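Local coordinates for protein chinitase A (Streptomyces coelicolor, PDB 3EBV) that is probably an endochitinase that cleaves chitin, represented here by its family 18 glycosyl hydrolase catalytic domain, at residues S28-I33 with A282-V287; I153-Q156 with Y162-T165; I208-G213 with S217-G222; T227-G232 with T273-T278. All blocks are in the same frame, centred on the assembly; numbering follows the deposited sequence.

From the N terminus, segment 28-33 leads into the second barrel strand, 32-40, and meets its partner only near the end of the chain, where interaction 1 joins it to the final helix, 282-292. The other three contacts all fall within this long loop, one after another and without crossing. Interaction 2 folds the loop after strand 145-148 back onto helix 161-168; interaction 3 joins helix 199-210 to strand 219-224 across a short turn; interaction 4 brings the loop after that strand against helix 273-278. Interactions 2 and 3 touch through Met155 and Gln209. Interactions 1 and 4 meet at Asp276, whose carboxylate bonds to Tyr30 and Ser284.

Interaction 1 (S28-I33 with A282-V287); sequences SAYDII and AWSNSV. With SO4 (sulfate ion), chain B.
Tyr30 and Ser284 come together without a hydrogen bond between them, yet both their hydroxyls bond to the same oxygen, OD2 of Asp276. The two hydroxyls lie 4.0 Å apart (Tyr30 OH to Ser284 OG), consistent with a carboxylate that holds both rather than a direct bond between them. What touches is the carbon behind the serine oxygen: Ser284 CB packs 3.5 Å from Tyr30 OH and 3.7 Å from Tyr30 CZ, meeting the phenol end of the ring obliquely. With chi1 at 59°, Ser284 OG is tucked between its own backbone N and carbonyl carbon, which turns it to Asp276. Ala29 CB rests on the same serine, 4.1 Å from Ser284 CB. Ser28 OG donates a 2.7 Å hydrogen bond to O4 of a sulfate ion, probably from the crystallisation liquor. The segment runs from this surface position into the second strand of the (beta/alpha)8 barrel, while 282-287 is the first part of the last helix. Tyr30 also packs on Val7 and Thr270, and Trp283 on Ala268 and Thr270, so the contact lies against strands 6-12 and 267-271, where the barrel closes, with helix 237-249 flanking Trp283.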
loop_
_atom_site.group_PDB
_atom_site.type_symbol
_atom_site.label_atom_id
_atom_site.label_comp_id
_atom_site.label_asym_id
_atom_site.label_seq_id
_atom_site.Cartn_x
_atom_site.Cartn_y
_atom_site.Cartn_z
ATOM N N SER A 28 0.947 10.660 -13.532
ATOM C CA SER A 28 1.031 11.735 -12.546
ATOM C C SER A 28 0.040 11.582 -11.383
ATOM O O SER A 28 0.299 12.131 -10.300
ATOM C CB SER A 28 0.815 13.094 -13.221
ATOM O OG SER A 28 -0.393 13.110 -13.905
ATOM N N ALA A 29 -1.036 10.827 -11.605
ATOM C CA ALA A 29 -2.053 10.610 -10.557
ATOM C C ALA A 29 -1.487 9.976 -9.303
ATOM O O ALA A 29 -2.063 10.129 -8.213
ATOM C CB ALA A 29 -3.163 9.731 -11.094
ATOM N N TYR A 30 -0.381 9.227 -9.430
ATOM C CA TYR A 30 0.155 8.514 -8.290
ATOM C C TYR A 30 0.993 9.417 -7.411
ATOM O O TYR A 30 2.039 9.926 -7.820
ATOM C CB TYR A 30 0.960 7.302 -8.755
ATOM C CG TYR A 30 0.092 6.278 -9.421
ATOM C CD1 TYR A 30 -0.736 5.449 -8.655
ATOM C CD2 TYR A 30 0.051 6.158 -10.833
ATOM C CE1 TYR A 30 -1.560 4.510 -9.261
ATOM C CE2 TYR A 30 -0.779 5.195 -11.448
ATOM C CZ TYR A 30 -1.577 4.366 -10.653
ATOM O OH TYR A 30 -2.409 3.374 -11.178
ATOM N N ASP A 31 0.548 9.587 -6.171
ATOM C CA ASP A 31 1.247 10.445 -5.210
ATOM C C ASP A 31 2.309 9.691 -4.452
ATOM O O ASP A 31 3.292 10.281 -4.010
ATOM C CB ASP A 31 0.243 10.986 -4.198
ATOM C CG ASP A 31 -0.851 11.722 -4.866
ATOM O OD1 ASP A 31 -0.592 12.821 -5.429
ATOM O OD2 ASP A 31 -1.990 11.253 -4.867
ATOM N N ILE A 32 2.092 8.393 -4.252
ATOM C CA ILE A 32 3.038 7.528 -3.585
ATOM C C ILE A 32 3.242 6.356 -4.518
ATOM O O ILE A 32 2.270 5.733 -4.953
ATOM C CB ILE A 32 2.529 7.009 -2.210
ATOM C CG1 ILE A 32 2.239 8.191 -1.267
ATOM C CG2 ILE A 32 3.560 6.058 -1.572
ATOM C CD1 ILE A 32 1.596 7.738 0.074
ATOM N N ILE A 33 4.505 6.100 -4.856
ATOM C CA ILE A 33 4.872 4.969 -5.719
ATOM C C ILE A 33 5.635 3.974 -4.870
ATOM O O ILE A 33 6.686 4.320 -4.295
ATOM C CB ILE A 33 5.731 5.445 -6.943
ATOM C CG1 ILE A 33 4.970 6.487 -7.756
ATOM C CG2 ILE A 33 6.176 4.196 -7.761
ATOM C CD1 ILE A 33 5.878 7.243 -8.771
ATOM N N ALA A 282 -7.193 3.620 -17.290
ATOM C CA ALA A 282 -8.593 3.937 -16.940
ATOM C C ALA A 282 -8.748 4.065 -15.421
ATOM O O ALA A 282 -9.413 5.018 -14.932
ATOM C CB ALA A 282 -9.521 2.873 -17.478
ATOM N N TRP A 283 -8.130 3.173 -14.670
ATOM C CA TRP A 283 -8.335 3.190 -13.206
ATOM C C TRP A 283 -7.734 4.471 -12.627
ATOM O O TRP A 283 -8.425 5.214 -11.887
ATOM C CB TRP A 283 -7.724 1.923 -12.578
ATOM C CG TRP A 283 -8.124 1.651 -11.143
ATOM C CD1 TRP A 283 -9.081 0.775 -10.723
ATOM C CD2 TRP A 283 -7.545 2.233 -9.968
ATOM N NE1 TRP A 283 -9.159 0.777 -9.330
ATOM C CE2 TRP A 283 -8.235 1.668 -8.839
ATOM C CE3 TRP A 283 -6.557 3.206 -9.738
ATOM C CZ2 TRP A 283 -7.915 2.022 -7.515
ATOM C CZ3 TRP A 283 -6.221 3.545 -8.425
ATOM C CH2 TRP A 283 -6.929 2.976 -7.328
ATOM N N SER A 284 -6.456 4.766 -12.891
ATOM C CA SER A 284 -5.857 5.958 -12.301
ATOM C C SER A 284 -6.500 7.253 -12.836
ATOM O O SER A 284 -6.589 8.258 -12.089
ATOM C CB SER A 284 -4.334 5.987 -12.430
ATOM O OG SER A 284 -3.932 5.941 -13.807
ATOM N N ASN A 285 -6.939 7.256 -14.103
ATOM C CA ASN A 285 -7.610 8.459 -14.619
ATOM C C ASN A 285 -8.842 8.766 -13.756
ATOM O O ASN A 285 -9.045 9.913 -13.369
ATOM C CB ASN A 285 -8.028 8.297 -16.077
ATOM C CG ASN A 285 -6.881 8.557 -17.042
ATOM O OD1 ASN A 285 -5.843 9.075 -16.653
ATOM N ND2 ASN A 285 -7.120 8.259 -18.319
ATOM N N SER A 286 -9.663 7.758 -13.481
ATOM C CA SER A 286 -10.975 8.027 -12.843
ATOM C C SER A 286 -10.792 8.138 -11.332
ATOM O O SER A 286 -11.286 9.104 -10.730
ATOM C CB SER A 286 -11.955 6.930 -13.185
ATOM O OG SER A 286 -13.083 7.018 -12.305
ATOM N N VAL A 287 -10.144 7.149 -10.705
ATOM C CA VAL A 287 -9.933 7.196 -9.238
ATOM C C VAL A 287 -9.028 8.351 -8.855
ATOM O O VAL A 287 -9.276 9.050 -7.862
ATOM C CB VAL A 287 -9.428 5.838 -8.691
ATOM C CG1 VAL A 287 -9.188 5.938 -7.182
ATOM C CG2 VAL A 287 -10.409 4.749 -9.073
HETATM S S SO4 B . 0.563 14.217 -17.395
HETATM O O1 SO4 B . 1.852 14.809 -17.078
HETATM O O2 SO4 B . -0.076 14.867 -18.547
HETATM O O3 SO4 B . 0.826 12.756 -17.657
HETATM O O4 SO4 B . -0.360 14.403 -16.273
#

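Interaction 2 (I153-Q156 with Y162-T165); sequences IDMQ and YFQT
Met155, present as selenomethionine, crosses Phe163 at about a right angle and hangs its terminal methyl over one face of the aromatic ring. CE lies 3.9 Å from the Phe163 ring centroid and only 18° off the ring normal, a CH-pi contact displaced slightly toward the rim. The selenium stands more obliquely to the same ring, 4.7 Å from its centroid to SE, in a Met-aromatic contact, and it also packs 3.8 Å from Tyr162 CB. Bends at both chi2 and chi3 curl the side chain back so that the methyl, rather than the selenium, takes the face. This loop follows the fifth strand of the (beta/alpha)8 barrel, 145-148, and folds back on the first turn of helix 161-168, which comes next in the chain. Phe163 also reaches Ile208, and Met155 reaches Gln209, so the pair is wedged against helix 199-210. With an alanine here instead of Phe163, the Met155 methyl would probably lose its aromatic seat and a gap would open toward Ile208. Asp154 approaches Tyr162 differently: its carboxylate carbon CG lies 3.6 Å from Tyr162 CD1, with the carboxylate and ring planes inclined to each other by 35°. The carboxylate is held at both oxygens, OD2 by the backbone N of Gln151 and OD1 by a water 2.8 Å away. That water accepts a 2.9 Å bond from Tyr162 N, so it links the loop to the helix backbone, while Tyr162 OH reaches past the contact to Leu120 O.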
loop_
_atom_site.group_PDB
_atom_site.type_symbol
_atom_site.label_atom_id
_atom_site.label_comp_id
_atom_site.label_asym_id
_atom_site.label_seq_id
_atom_site.Cartn_x
_atom_site.Cartn_y
_atom_site.Cartn_z
ATOM N N ILE A 153 -7.765 -10.550 5.973
ATOM C CA ILE A 153 -7.703 -11.368 7.202
ATOM C C ILE A 153 -6.857 -10.724 8.305
ATOM O O ILE A 153 -6.973 -11.105 9.498
ATOM C CB ILE A 153 -7.127 -12.774 6.941
ATOM C CG1 ILE A 153 -5.724 -12.695 6.309
ATOM C CG2 ILE A 153 -8.106 -13.558 6.092
ATOM C CD1 ILE A 153 -5.056 -14.055 6.112
ATOM N N ASP A 154 -6.039 -9.735 7.928
ATOM C CA ASP A 154 -5.123 -9.103 8.885
ATOM C C ASP A 154 -5.729 -7.901 9.617
ATOM O O ASP A 154 -5.088 -7.370 10.544
ATOM C CB ASP A 154 -3.870 -8.647 8.148
ATOM C CG ASP A 154 -3.097 -9.799 7.518
ATOM O OD1 ASP A 154 -2.859 -10.800 8.222
ATOM O OD2 ASP A 154 -2.741 -9.690 6.327
HETATM N N MSE A 155 -6.920 -7.448 9.200
HETATM C CA MSE A 155 -7.536 -6.257 9.798
HETATM C C MSE A 155 -9.013 -6.502 10.149
HETATM O O MSE A 155 -9.808 -5.553 10.181
HETATM C CB MSE A 155 -7.461 -5.057 8.844
HETATM C CG MSE A 155 -6.063 -4.728 8.277
HETATM SE SE MSE A 155 -4.865 -3.948 9.646
HETATM C CE MSE A 155 -5.669 -2.223 9.777
ATOM N N GLN A 156 -9.353 -7.738 10.475
ATOM C CA GLN A 156 -10.729 -8.081 10.858
ATOM C C GLN A 156 -11.066 -7.635 12.277
ATOM O O GLN A 156 -12.225 -7.472 12.617
ATOM C CB GLN A 156 -10.952 -9.579 10.678
ATOM C CG GLN A 156 -11.275 -9.942 9.210
ATOM C CD GLN A 156 -12.708 -9.536 8.819
ATOM O OE1 GLN A 156 -12.948 -8.441 8.237
ATOM N NE2 GLN A 156 -13.629 -10.420 9.082
ATOM N N TYR A 162 -1.199 -7.185 11.729
ATOM C CA TYR A 162 -1.066 -5.870 11.100
ATOM C C TYR A 162 -1.775 -4.755 11.885
ATOM O O TYR A 162 -1.264 -3.653 12.024
ATOM C CB TYR A 162 -1.602 -5.881 9.646
ATOM C CG TYR A 162 -0.591 -6.253 8.594
ATOM C CD1 TYR A 162 -0.354 -7.586 8.271
ATOM C CD2 TYR A 162 0.088 -5.249 7.914
ATOM C CE1 TYR A 162 0.605 -7.939 7.258
ATOM C CE2 TYR A 162 1.009 -5.566 6.885
ATOM C CZ TYR A 162 1.252 -6.918 6.591
ATOM O OH TYR A 162 2.202 -7.160 5.607
ATOM N N PHE A 163 -2.992 -5.034 12.382
ATOM C CA PHE A 163 -3.773 -4.008 13.019
ATOM C C PHE A 163 -3.064 -3.582 14.328
ATOM O O PHE A 163 -2.926 -2.381 14.584
ATOM C CB PHE A 163 -5.219 -4.509 13.257
ATOM C CG PHE A 163 -6.259 -3.412 13.287
ATOM C CD1 PHE A 163 -7.538 -3.638 12.716
ATOM C CD2 PHE A 163 -6.000 -2.167 13.849
ATOM C CE1 PHE A 163 -8.535 -2.600 12.763
ATOM C CE2 PHE A 163 -6.992 -1.127 13.896
ATOM C CZ PHE A 163 -8.269 -1.386 13.341
ATOM N N GLN A 164 -2.614 -4.571 15.105
ATOM C CA GLN A 164 -1.928 -4.260 16.378
ATOM C C GLN A 164 -0.671 -3.434 16.100
ATOM O O GLN A 164 -0.401 -2.466 16.789
ATOM C CB GLN A 164 -1.530 -5.534 17.092
ATOM C CG GLN A 164 -0.967 -5.274 18.495
ATOM C CD GLN A 164 -1.922 -4.540 19.386
ATOM O OE1 GLN A 164 -1.744 -3.317 19.675
ATOM N NE2 GLN A 164 -2.973 -5.260 19.824
ATOM N N THR A 165 0.064 -3.826 15.048
ATOM C CA THR A 165 1.291 -3.105 14.680
ATOM C C THR A 165 0.966 -1.684 14.293
ATOM O O THR A 165 1.580 -0.711 14.756
ATOM C CB THR A 165 2.065 -3.825 13.569
ATOM O OG1 THR A 165 2.330 -5.171 13.974
ATOM C CG2 THR A 165 3.418 -3.101 13.248
HETATM O O HOH W 1 -1.747 -9.834 10.612
#

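Interaction 3 (I208-G213 with S217-G222); sequences IQLEGG and SQVGLG
Gln209 meets Val219 at the two ends of its side chain, CB and OE1, and can be followed from the helix toward the strand. CB begins the contact, packing 3.8 Å from Val219 CG2. CG comes next, turned beside its own backbone N, and touches the Met155 methyl. Beyond it the chain runs straight (chi2 170°) and brings the amide oxygen alongside the other valine branch, with Gln209 OE1 3.6 Å from Val219 CG1. This last is a van der Waals contact; the polar partner of the oxygen is a water that donates to Gln209 OE1 at 2.8 Å and to Gly220 O at the same distance. More acceptors surround the water than it has protons, so the bridge from helix to strand is probably shared with other bonds. The Gln209 side chain also packs on Tyr180, Val176 and Met178.

Helix 199-210 is the connection between the parallel neighbouring strands 175-179 and 219-224, a beta-alpha-beta crossover of the (beta/alpha)8 barrel, and Val219 belongs to the second of these strands. Its CG1 meets OE1, while CG2 touches Gln209 CB and Leu210 CD2 as well as OE1. From the next helical position Leu210 sends CD2 to Val219 CG2 at 3.7 Å, the two side chains lying at a slant; its remaining surroundings include Leu247 and Tyr262. In the turn that follows, Gly212 N donates to Gln209 O at 3.1 Å.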
loop_
_atom_site.group_PDB
_atom_site.type_symbol
_atom_site.label_atom_id
_atom_site.label_comp_id
_atom_site.label_asym_id
_atom_site.label_seq_id
_atom_site.Cartn_x
_atom_site.Cartn_y
_atom_site.Cartn_z
ATOM N N ILE A 208 -14.107 -0.930 9.958
ATOM C CA ILE A 208 -13.472 -1.583 11.109
ATOM C C ILE A 208 -12.208 -0.775 11.489
ATOM O O ILE A 208 -11.913 -0.594 12.681
ATOM C CB ILE A 208 -13.046 -3.044 10.778
ATOM C CG1 ILE A 208 -14.242 -3.897 10.351
ATOM C CG2 ILE A 208 -12.338 -3.699 11.960
ATOM C CD1 ILE A 208 -13.818 -5.238 9.776
ATOM N N GLN A 209 -11.451 -0.324 10.475
ATOM C CA GLN A 209 -10.244 0.495 10.734
ATOM C C GLN A 209 -10.609 1.869 11.298
ATOM O O GLN A 209 -9.983 2.335 12.277
ATOM C CB GLN A 209 -9.454 0.635 9.431
ATOM C CG GLN A 209 -8.919 -0.713 8.975
ATOM C CD GLN A 209 -8.321 -0.700 7.578
ATOM O OE1 GLN A 209 -7.697 0.272 7.165
ATOM N NE2 GLN A 209 -8.529 -1.798 6.859
ATOM N N LEU A 210 -11.601 2.515 10.681
ATOM C CA LEU A 210 -12.010 3.881 11.059
ATOM C C LEU A 210 -12.625 3.945 12.455
ATOM O O LEU A 210 -12.539 5.004 13.100
ATOM C CB LEU A 210 -12.949 4.492 10.018
ATOM C CG LEU A 210 -12.350 4.641 8.604
ATOM C CD1 LEU A 210 -13.446 4.697 7.535
ATOM C CD2 LEU A 210 -11.446 5.908 8.587
ATOM N N GLU A 211 -13.266 2.863 12.875
ATOM C CA GLU A 211 -13.845 2.775 14.226
ATOM C C GLU A 211 -12.887 2.118 15.213
ATOM O O GLU A 211 -13.212 2.038 16.415
ATOM C CB GLU A 211 -15.200 2.006 14.195
ATOM C CG GLU A 211 -16.254 2.696 13.342
ATOM C CD GLU A 211 -17.628 2.003 13.422
ATOM O OE1 GLU A 211 -17.701 0.824 13.885
ATOM O OE2 GLU A 211 -18.619 2.666 12.996
ATOM N N GLY A 212 -11.720 1.633 14.749
ATOM C CA GLY A 212 -10.868 0.821 15.582
ATOM C C GLY A 212 -9.555 1.480 15.992
ATOM O O GLY A 212 -8.638 0.787 16.407
ATOM N N GLY A 213 -9.488 2.791 15.833
ATOM C CA GLY A 213 -8.355 3.568 16.381
ATOM C C GLY A 213 -7.387 4.154 15.370
ATOM O O GLY A 213 -6.430 4.825 15.769
ATOM N N SER A 217 -6.985 9.723 7.881
ATOM C CA SER A 217 -5.856 9.892 6.984
ATOM C C SER A 217 -4.979 8.656 6.920
ATOM O O SER A 217 -4.052 8.616 6.077
ATOM C CB SER A 217 -4.955 11.056 7.423
ATOM O OG SER A 217 -4.453 10.802 8.704
ATOM N N GLN A 218 -5.242 7.674 7.789
ATOM C CA GLN A 218 -4.423 6.459 7.821
ATOM C C GLN A 218 -5.130 5.261 7.152
ATOM O O GLN A 218 -4.635 4.143 7.260
ATOM C CB GLN A 218 -4.044 6.089 9.265
ATOM C CG GLN A 218 -3.105 7.148 9.829
ATOM C CD GLN A 218 -2.814 6.952 11.286
ATOM O OE1 GLN A 218 -3.703 6.695 12.110
ATOM N NE2 GLN A 218 -1.535 7.129 11.635
ATOM N N VAL A 219 -6.243 5.521 6.454
ATOM C CA VAL A 219 -7.013 4.427 5.817
ATOM C C VAL A 219 -7.143 4.686 4.317
ATOM O O VAL A 219 -7.588 5.764 3.903
ATOM C CB VAL A 219 -8.416 4.324 6.452
ATOM C CG1 VAL A 219 -9.274 3.240 5.749
ATOM C CG2 VAL A 219 -8.299 3.981 7.959
ATOM N N GLY A 220 -6.661 3.710 3.522
ATOM C CA GLY A 220 -6.717 3.811 2.041
ATOM C C GLY A 220 -7.383 2.550 1.480
ATOM O O GLY A 220 -7.217 1.453 2.031
ATOM N N LEU A 221 -8.110 2.730 0.364
ATOM C CA LEU A 221 -8.828 1.600 -0.263
ATOM C C LEU A 221 -7.947 1.021 -1.388
ATOM O O LEU A 221 -7.815 1.661 -2.439
ATOM C CB LEU A 221 -10.197 2.060 -0.845
ATOM C CG LEU A 221 -11.100 2.780 0.180
ATOM C CD1 LEU A 221 -12.384 3.047 -0.551
ATOM C CD2 LEU A 221 -11.406 1.910 1.376
ATOM N N GLY A 222 -7.405 -0.187 -1.160
ATOM C CA GLY A 222 -6.530 -0.832 -2.180
ATOM C C GLY A 222 -7.334 -1.817 -3.043
ATOM O O GLY A 222 -8.002 -2.694 -2.532
HETATM O O HOH W 2 -7.725 0.076 4.394
#

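Interaction 4 (T227-G232 with T273-T278); sequences TRAAGG and TNWDAT
Two connections that leave neighbouring strands of the (beta/alpha)8 barrel meet where Arg228 and Ala229, in the loop after strand 219-224, lie against Trp275 of the short helix after strand 267-271. In this fold the C-terminal ends of the strands carry the active site, and these segments follow such ends. The loop backbone lies across one face of the indole. Ala229 CA stands over the five-membered ring, 3.8 Å from its centroid and 19° off the normal, while Arg228 CB stands over the six-membered ring, 4.1 Å from that centroid and 26° off. On the same face the carbonyl oxygen of Arg228 lies 3.7 Å above the ring plane, offset toward the rim near CE2 and CZ2. Ala229 CB adds the closest touch, 3.5 Å from Trp275 CD1. Past CB, Arg228 runs out extended from CG to NE and crosses the indole at about a right angle. Its CD passes 4.0 Å from Trp275 CZ3, and the guanidinium carries on beyond the ring. Replacing Trp275 by an alanine would probably strip Ala229 and the Arg228 methylene of the surface they rest on and leave this part of the loop freer to move. The indole also packs on Asn16, Ala18 and Gln12, and Trp275 N bonds to Ser272 OG at the start of the helix. No hydrogen bond joins the two segments, so their hold on each other depends on the match between a flat indole and the aliphatic and backbone atoms laid over it, while the arginine charge is left outside the apolar contact.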
loop_
_atom_site.group_PDB
_atom_site.type_symbol
_atom_site.label_atom_id
_atom_site.label_comp_id
_atom_site.label_asym_id
_atom_site.label_seq_id
_atom_site.Cartn_x
_atom_site.Cartn_y
_atom_site.Cartn_z
ATOM N N THR A 227 -9.029 -6.514 -14.218
ATOM C CA THR A 227 -9.285 -7.933 -13.928
ATOM C C THR A 227 -8.043 -8.800 -14.128
ATOM O O THR A 227 -7.983 -9.947 -13.622
ATOM C CB THR A 227 -10.436 -8.534 -14.800
ATOM O OG1 THR A 227 -10.142 -8.247 -16.163
ATOM C CG2 THR A 227 -11.780 -7.901 -14.404
ATOM N N ARG A 228 -7.038 -8.245 -14.822
ATOM C CA ARG A 228 -5.771 -9.001 -15.038
ATOM C C ARG A 228 -4.858 -8.958 -13.807
ATOM O O ARG A 228 -3.929 -9.751 -13.675
ATOM C CB ARG A 228 -5.037 -8.527 -16.285
ATOM C CG ARG A 228 -5.825 -8.744 -17.565
ATOM C CD ARG A 228 -4.978 -8.360 -18.774
ATOM N NE ARG A 228 -5.818 -8.165 -19.952
ATOM C CZ ARG A 228 -6.173 -9.134 -20.794
ATOM N NH1 ARG A 228 -5.736 -10.383 -20.612
ATOM N NH2 ARG A 228 -6.954 -8.851 -21.833
ATOM N N ALA A 229 -5.143 -8.016 -12.906
ATOM C CA ALA A 229 -4.217 -7.695 -11.797
ATOM C C ALA A 229 -4.407 -8.558 -10.553
ATOM O O ALA A 229 -3.596 -8.489 -9.634
ATOM C CB ALA A 229 -4.326 -6.197 -11.431
ATOM N N ALA A 230 -5.522 -9.293 -10.481
ATOM C CA ALA A 230 -5.832 -10.109 -9.318
ATOM C C ALA A 230 -6.780 -11.234 -9.715
ATOM O O ALA A 230 -7.467 -11.100 -10.736
ATOM C CB ALA A 230 -6.478 -9.229 -8.204
ATOM N N GLY A 231 -6.846 -12.272 -8.895
ATOM C CA GLY A 231 -7.729 -13.409 -9.165
ATOM C C GLY A 231 -9.183 -13.095 -8.844
ATOM O O GLY A 231 -10.099 -13.769 -9.329
ATOM N N GLY A 232 -9.402 -12.074 -8.014
ATOM C CA GLY A 232 -10.764 -11.649 -7.684
ATOM C C GLY A 232 -10.714 -10.326 -6.949
ATOM O O GLY A 232 -9.664 -9.952 -6.410
ATOM N N THR A 273 0.684 -0.178 -11.147
ATOM C CA THR A 273 0.778 0.840 -12.215
ATOM C C THR A 273 0.911 0.135 -13.586
ATOM O O THR A 273 0.368 0.616 -14.587
ATOM C CB THR A 273 1.934 1.835 -11.967
ATOM O OG1 THR A 273 3.187 1.155 -12.042
ATOM C CG2 THR A 273 1.828 2.445 -10.550
ATOM N N ASN A 274 1.578 -1.006 -13.592
ATOM C CA ASN A 274 1.820 -1.734 -14.877
ATOM C C ASN A 274 0.531 -2.278 -15.427
ATOM O O ASN A 274 0.244 -2.145 -16.644
ATOM C CB ASN A 274 2.842 -2.852 -14.630
ATOM C CG ASN A 274 4.104 -2.330 -13.980
ATOM O OD1 ASN A 274 4.174 -2.143 -12.743
ATOM N ND2 ASN A 274 5.139 -2.089 -14.801
ATOM N N TRP A 275 -0.285 -2.901 -14.561
ATOM C CA TRP A 275 -1.573 -3.383 -15.032
ATOM C C TRP A 275 -2.497 -2.204 -15.381
ATOM O O TRP A 275 -3.271 -2.291 -16.346
ATOM C CB TRP A 275 -2.233 -4.294 -14.001
ATOM C CG TRP A 275 -1.595 -5.632 -13.853
ATOM C CD1 TRP A 275 -1.075 -6.166 -12.716
ATOM C CD2 TRP A 275 -1.416 -6.619 -14.877
ATOM N NE1 TRP A 275 -0.597 -7.441 -12.944
ATOM C CE2 TRP A 275 -0.779 -7.736 -14.274
ATOM C CE3 TRP A 275 -1.765 -6.683 -16.244
ATOM C CZ2 TRP A 275 -0.440 -8.915 -14.997
ATOM C CZ3 TRP A 275 -1.403 -7.850 -16.975
ATOM C CH2 TRP A 275 -0.768 -8.951 -16.335
ATOM N N ASP A 276 -2.386 -1.087 -14.653
ATOM C CA ASP A 276 -3.187 0.112 -15.003
ATOM C C ASP A 276 -2.864 0.545 -16.461
ATOM O O ASP A 276 -3.773 0.810 -17.255
ATOM C CB ASP A 276 -2.854 1.205 -13.956
ATOM C CG ASP A 276 -3.630 2.534 -14.099
ATOM O OD1 ASP A 276 -4.834 2.530 -14.456
ATOM O OD2 ASP A 276 -2.951 3.558 -13.784
ATOM N N ALA A 277 -1.575 0.535 -16.792
ATOM C CA ALA A 277 -1.100 0.952 -18.145
ATOM C C ALA A 277 -1.608 -0.018 -19.210
ATOM O O ALA A 277 -2.049 0.431 -20.294
ATOM C CB ALA A 277 0.405 1.012 -18.169
ATOM N N THR A 278 -1.548 -1.328 -18.926
ATOM C CA THR A 278 -2.119 -2.308 -19.856
ATOM C C THR A 278 -3.578 -1.994 -20.149
ATOM O O THR A 278 -4.080 -2.167 -21.290
ATOM C CB THR A 278 -1.914 -3.732 -19.318
ATOM O OG1 THR A 278 -0.507 -4.030 -19.428
ATOM C CG2 THR A 278 -2.772 -4.760 -20.101
#